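Long-range contact in putative oxidoreductase (Jannaschia sp., PDB 3C24), which is a putative oxidoreductase with a Rossmann-type domain that probably binds a nicotinamide cofactor, its natural substrate being unassigned: residues E185-V198 / A270-I283. Numbering follows the deposited sequence. Where two conformers were deposited one is given.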
loop_
_atom_site.group_PDB
_atom_site.type_symbol
_atom_site.label_atom_id
_atom_site.label_comp_id
_atom_site.label_asym_id
_atom_site.label_seq_id
_atom_site.Cartn_x
_atom_site.Cartn_y
_atom_site.Cartn_z
ATOM N N GLU A 185 13.029 -23.093 1.864
ATOM C CA GLU A 185 13.594 -21.943 2.588
ATOM C C GLU A 185 13.244 -20.587 1.965
ATOM O O GLU A 185 12.935 -19.606 2.658
ATOM C CB GLU A 185 15.100 -22.096 2.742
ATOM C CG GLU A 185 15.697 -20.955 3.550
ATOM C CD GLU A 185 17.143 -21.214 3.939
ATOM O OE1 GLU A 185 18.045 -20.924 3.115
ATOM O OE2 GLU A 185 17.352 -21.713 5.076
ATOM N N GLN A 186 13.279 -20.551 0.636
ATOM C CA GLN A 186 12.892 -19.355 -0.085
ATOM C C GLN A 186 11.431 -19.003 0.202
ATOM O O GLN A 186 11.090 -17.825 0.441
ATOM C CB GLN A 186 13.137 -19.508 -1.580
ATOM C CG GLN A 186 14.621 -19.422 -1.970
ATOM C CD GLN A 186 14.855 -19.733 -3.415
ATOM O OE1 GLN A 186 14.111 -20.510 -4.006
ATOM N NE2 GLN A 186 15.914 -19.148 -4.002
ATOM N N LEU A 187 10.545 -20.016 0.248
ATOM C CA LEU A 187 9.133 -19.740 0.513
ATOM C C LEU A 187 8.974 -19.176 1.917
ATOM O O LEU A 187 8.210 -18.235 2.135
ATOM C CB LEU A 187 8.283 -20.988 0.384
ATOM C CG LEU A 187 6.886 -20.756 -0.199
ATOM C CD1 LEU A 187 6.259 -22.112 -0.470
ATOM C CD2 LEU A 187 5.964 -19.906 0.632
ATOM N N ALA A 188 9.764 -19.710 2.862
ATOM C CA ALA A 188 9.745 -19.250 4.268
ATOM C C ALA A 188 10.218 -17.794 4.371
ATOM O O ALA A 188 9.669 -16.998 5.115
ATOM C CB ALA A 188 10.583 -20.150 5.175
ATOM N N ILE A 189 11.215 -17.449 3.569
ATOM C CA ILE A 189 11.717 -16.047 3.499
ATOM C C ILE A 189 10.626 -15.103 3.040
ATOM O O ILE A 189 10.517 -13.954 3.489
ATOM C CB ILE A 189 13.007 -15.944 2.614
ATOM C CG1 ILE A 189 14.169 -16.692 3.297
ATOM C CG2 ILE A 189 13.382 -14.457 2.326
ATOM C CD1 ILE A 189 15.430 -16.892 2.417
ATOM N N LEU A 190 9.808 -15.602 2.121
ATOM C CA LEU A 190 8.676 -14.812 1.606
ATOM C C LEU A 190 7.602 -14.704 2.692
ATOM O O LEU A 190 7.062 -13.627 2.946
ATOM C CB LEU A 190 8.134 -15.386 0.315
ATOM C CG LEU A 190 9.021 -15.297 -0.926
ATOM C CD1 LEU A 190 8.344 -15.993 -2.127
ATOM C CD2 LEU A 190 9.343 -13.847 -1.286
ATOM N N GLU A 191 7.289 -15.830 3.319
ATOM C CA GLU A 191 6.327 -15.885 4.421
ATOM C C GLU A 191 6.772 -16.994 5.376
ATOM O O GLU A 191 6.784 -18.125 4.987
ATOM C CB GLU A 191 4.912 -16.097 3.908
ATOM C CG GLU A 191 4.686 -17.373 3.193
ATOM C CD GLU A 191 4.147 -18.498 4.086
ATOM O OE1 GLU A 191 3.775 -18.277 5.259
ATOM O OE2 GLU A 191 4.096 -19.604 3.565
ATOM N N PRO A 192 7.052 -16.658 6.634
ATOM C CA PRO A 192 6.718 -15.369 7.267
ATOM C C PRO A 192 7.650 -14.153 7.118
ATOM O O PRO A 192 7.318 -13.074 7.590
ATOM C CB PRO A 192 6.637 -15.765 8.748
ATOM C CG PRO A 192 7.706 -16.872 8.857
ATOM C CD PRO A 192 7.551 -17.649 7.615
ATOM N N GLY A 193 8.757 -14.291 6.415
ATOM C CA GLY A 193 9.722 -13.211 6.319
ATOM C C GLY A 193 9.255 -11.904 5.739
ATOM O O GLY A 193 9.016 -10.911 6.437
ATOM N N LEU A 194 9.025 -11.930 4.448
ATOM C CA LEU A 194 8.654 -10.703 3.769
ATOM C C LEU A 194 7.261 -10.246 4.206
ATOM O O LEU A 194 7.035 -9.082 4.517
ATOM C CB LEU A 194 8.789 -10.902 2.250
ATOM C CG LEU A 194 8.853 -9.726 1.317
ATOM C CD1 LEU A 194 10.128 -8.892 1.599
ATOM C CD2 LEU A 194 8.755 -10.307 -0.133
ATOM N N SER A 195 6.334 -11.194 4.347
ATOM C CA SER A 195 4.943 -10.859 4.619
ATOM C C SER A 195 4.702 -10.406 6.055
ATOM O O SER A 195 3.989 -9.403 6.322
ATOM C CB SER A 195 4.013 -12.064 4.312
ATOM O OG SER A 195 4.214 -13.146 5.162
ATOM N N GLU A 196 5.307 -11.115 6.981
ATOM C CA GLU A 196 5.027 -10.859 8.392
ATOM C C GLU A 196 6.077 -10.196 9.210
ATOM O O GLU A 196 5.767 -9.562 10.222
ATOM C CB GLU A 196 4.616 -12.142 9.056
ATOM C CG GLU A 196 3.463 -12.758 8.276
ATOM C CD GLU A 196 3.113 -14.118 8.788
ATOM O OE1 GLU A 196 3.497 -15.108 8.127
ATOM O OE2 GLU A 196 2.493 -14.193 9.862
HETATM N N MSE A 197 7.328 -10.312 8.766
HETATM C CA MSE A 197 8.468 -9.716 9.475
HETATM C C MSE A 197 8.817 -8.351 8.931
HETATM O O MSE A 197 9.397 -7.530 9.621
HETATM C CB MSE A 197 9.711 -10.611 9.400
HETATM C CG MSE A 197 9.610 -11.914 10.149
HETATM SE SE MSE A 197 9.551 -11.746 12.104
HETATM C CE MSE A 197 11.245 -10.871 12.377
ATOM N N VAL A 198 8.446 -8.115 7.688
ATOM C CA VAL A 198 8.758 -6.831 7.029
ATOM C C VAL A 198 7.520 -6.041 6.759
ATOM O O VAL A 198 7.339 -4.959 7.304
ATOM C CB VAL A 198 9.556 -6.986 5.714
ATOM C CG1 VAL A 198 9.831 -5.616 5.098
ATOM C CG2 VAL A 198 10.869 -7.734 5.968
ATOM N N ALA A 270 15.443 -9.321 9.265
ATOM C CA ALA A 270 14.076 -9.889 9.209
ATOM C C ALA A 270 13.920 -10.991 8.193
ATOM O O ALA A 270 12.939 -11.756 8.260
ATOM C CB ALA A 270 13.010 -8.790 8.904
ATOM N N LEU A 271 14.821 -11.020 7.228
ATOM C CA LEU A 271 14.789 -12.003 6.129
ATOM C C LEU A 271 15.885 -13.020 6.289
ATOM O O LEU A 271 16.011 -13.925 5.481
ATOM C CB LEU A 271 14.872 -11.306 4.759
ATOM C CG LEU A 271 13.777 -10.281 4.434
ATOM C CD1 LEU A 271 14.108 -9.579 3.151
ATOM C CD2 LEU A 271 12.366 -10.947 4.405
ATOM N N ASN A 272 16.668 -12.853 7.344
ATOM C CA ASN A 272 17.736 -13.822 7.676
ATOM C C ASN A 272 17.117 -15.173 8.044
ATOM O O ASN A 272 16.203 -15.254 8.838
ATOM C CB ASN A 272 18.584 -13.322 8.813
ATOM C CG ASN A 272 19.763 -14.164 9.022
ATOM O OD1 ASN A 272 19.646 -15.348 9.320
ATOM N ND2 ASN A 272 20.945 -13.564 8.867
ATOM N N PRO A 273 17.547 -16.254 7.391
ATOM C CA PRO A 273 16.942 -17.561 7.672
ATOM C C PRO A 273 16.892 -17.920 9.140
ATOM O O PRO A 273 15.964 -18.584 9.590
ATOM C CB PRO A 273 17.869 -18.503 6.926
ATOM C CG PRO A 273 18.296 -17.717 5.736
ATOM C CD PRO A 273 18.421 -16.305 6.210
ATOM N N ALA A 274 17.866 -17.468 9.903
ATOM C CA ALA A 274 17.884 -17.789 11.319
ATOM C C ALA A 274 16.728 -17.113 12.066
ATOM O O ALA A 274 16.083 -17.713 12.934
ATOM C CB ALA A 274 19.258 -17.430 11.940
ATOM N N LYS A 275 16.430 -15.879 11.696
ATOM C CA LYS A 275 15.344 -15.143 12.322
ATOM C C LYS A 275 13.999 -15.641 11.789
ATOM O O LYS A 275 13.002 -15.714 12.488
ATOM C CB LYS A 275 15.438 -13.630 12.067
ATOM C CG LYS A 275 16.543 -12.920 12.847
ATOM C CD LYS A 275 16.337 -12.996 14.353
ATOM N N VAL A 276 13.994 -15.969 10.503
ATOM C CA VAL A 276 12.782 -16.483 9.852
ATOM C C VAL A 276 12.392 -17.801 10.518
ATOM O O VAL A 276 11.190 -18.067 10.756
ATOM C CB VAL A 276 12.970 -16.627 8.324
ATOM C CG1 VAL A 276 11.765 -17.326 7.610
ATOM C CG2 VAL A 276 13.219 -15.233 7.674
ATOM N N LYS A 277 13.387 -18.635 10.803
ATOM C CA LYS A 277 13.106 -19.911 11.487
ATOM C C LYS A 277 12.523 -19.673 12.890
ATOM O O LYS A 277 11.635 -20.387 13.339
ATOM C CB LYS A 277 14.337 -20.801 11.589
ATOM C CG LYS A 277 13.955 -22.188 12.072
ATOM C CD LYS A 277 15.051 -23.180 11.999
ATOM C CE LYS A 277 14.507 -24.540 12.506
ATOM N NZ LYS A 277 15.558 -25.348 13.141
ATOM N N GLN A 278 13.010 -18.653 13.576
ATOM C CA GLN A 278 12.440 -18.311 14.887
ATOM C C GLN A 278 10.982 -17.890 14.771
ATOM O O GLN A 278 10.170 -18.270 15.609
ATOM C CB GLN A 278 13.245 -17.203 15.579
ATOM C CG GLN A 278 14.591 -17.685 15.978
ATOM C CD GLN A 278 15.500 -16.553 16.453
ATOM O OE1 GLN A 278 15.069 -15.436 16.588
ATOM N NE2 GLN A 278 16.760 -16.860 16.696
ATOM N N ALA A 279 10.666 -17.119 13.734
ATOM C CA ALA A 279 9.286 -16.664 13.487
ATOM C C ALA A 279 8.399 -17.879 13.182
ATOM O O ALA A 279 7.271 -18.014 13.684
ATOM C CB ALA A 279 9.232 -15.677 12.366
ATOM N N ALA A 280 8.939 -18.792 12.384
ATOM C CA ALA A 280 8.210 -20.006 11.989
ATOM C C ALA A 280 7.874 -20.858 13.230
ATOM O O ALA A 280 6.768 -21.359 13.398
ATOM C CB ALA A 280 9.017 -20.810 10.936
ATOM N N GLU A 281 8.833 -20.960 14.126
ATOM C CA GLU A 281 8.645 -21.714 15.343
ATOM C C GLU A 281 7.565 -21.062 16.207
ATOM O O GLU A 281 6.710 -21.717 16.816
ATOM C CB GLU A 281 9.984 -21.817 16.078
ATOM C CG GLU A 281 10.952 -22.723 15.379
ATOM C CD GLU A 281 12.359 -22.552 15.862
ATOM O OE1 GLU A 281 12.598 -21.594 16.629
ATOM O OE2 GLU A 281 13.232 -23.351 15.465
ATOM N N LEU A 282 7.567 -19.751 16.203
ATOM C CA LEU A 282 6.619 -19.018 16.993
ATOM C C LEU A 282 5.212 -19.313 16.489
ATOM O O LEU A 282 4.271 -19.624 17.257
ATOM C CB LEU A 282 6.957 -17.526 16.893
ATOM C CG LEU A 282 6.418 -16.484 17.836
ATOM C CD1 LEU A 282 6.664 -16.902 19.272
ATOM C CD2 LEU A 282 7.135 -15.171 17.507
ATOM N N ILE A 283 5.092 -19.295 15.169
ATOM C CA ILE A 283 3.815 -19.474 14.488
ATOM C C ILE A 283 3.273 -20.890 14.610
ATOM O O ILE A 283 2.061 -21.099 14.764
ATOM C CB ILE A 283 3.949 -19.113 12.996
ATOM C CG1 ILE A 283 4.164 -17.602 12.869
ATOM C CG2 ILE A 283 2.687 -19.514 12.194
ATOM C CD1 ILE A 283 4.698 -17.101 11.484
#
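Glu185 lays its carboxylate against the ring of Pro273, with OE2 3.7 Å from Pro273 CB, and the same OE2 is hydrogen-bonded to Tyr106 of helix 103-107. With chi1 at -177°, CG points opposite the backbone N, and the extended chain reaches out to this ring. With a leucine here the Tyr106 hydroxyl would probably lose this partner. Asn272 is the N-cap of helix 273-284, its OD1 accepting from Ala274 N at 2.8 Å. The axes of segments 185-198 and 273-283 cross at 79°, and the helices mesh knobs-into-holes. Val276 sits among Ala188, Ile189, Pro192 and Gly193, its CG1 3.3 Å from Ala188 O. In return, the ring of Pro192 fits among Val276, Ala279, Ala280 and Ile283, its CB 3.6 Å from Ile283 CD1. Both segments belong to the C-terminal part, which by sequence resembles the C-terminal domain of phosphogluconate dehydrogenases, and the contact joins the start of the long helix 184-217 to the last helix, 273-284. Helix 184-217 is kinked at Pro192, which follows a cis peptide bond, and widens into a pi-type turn over 189-198. Leu271 CD2 lies against the backbone there, 3.5 Å from Leu194 N. In the conformer given, the folded chain of selenomethionine Met197 places SE 4.0 Å from Ala279 CB. Its CB is 3.6 Å from Ala270 O, a buried carbonyl oxygen with no hydrogen-bond partner in the model.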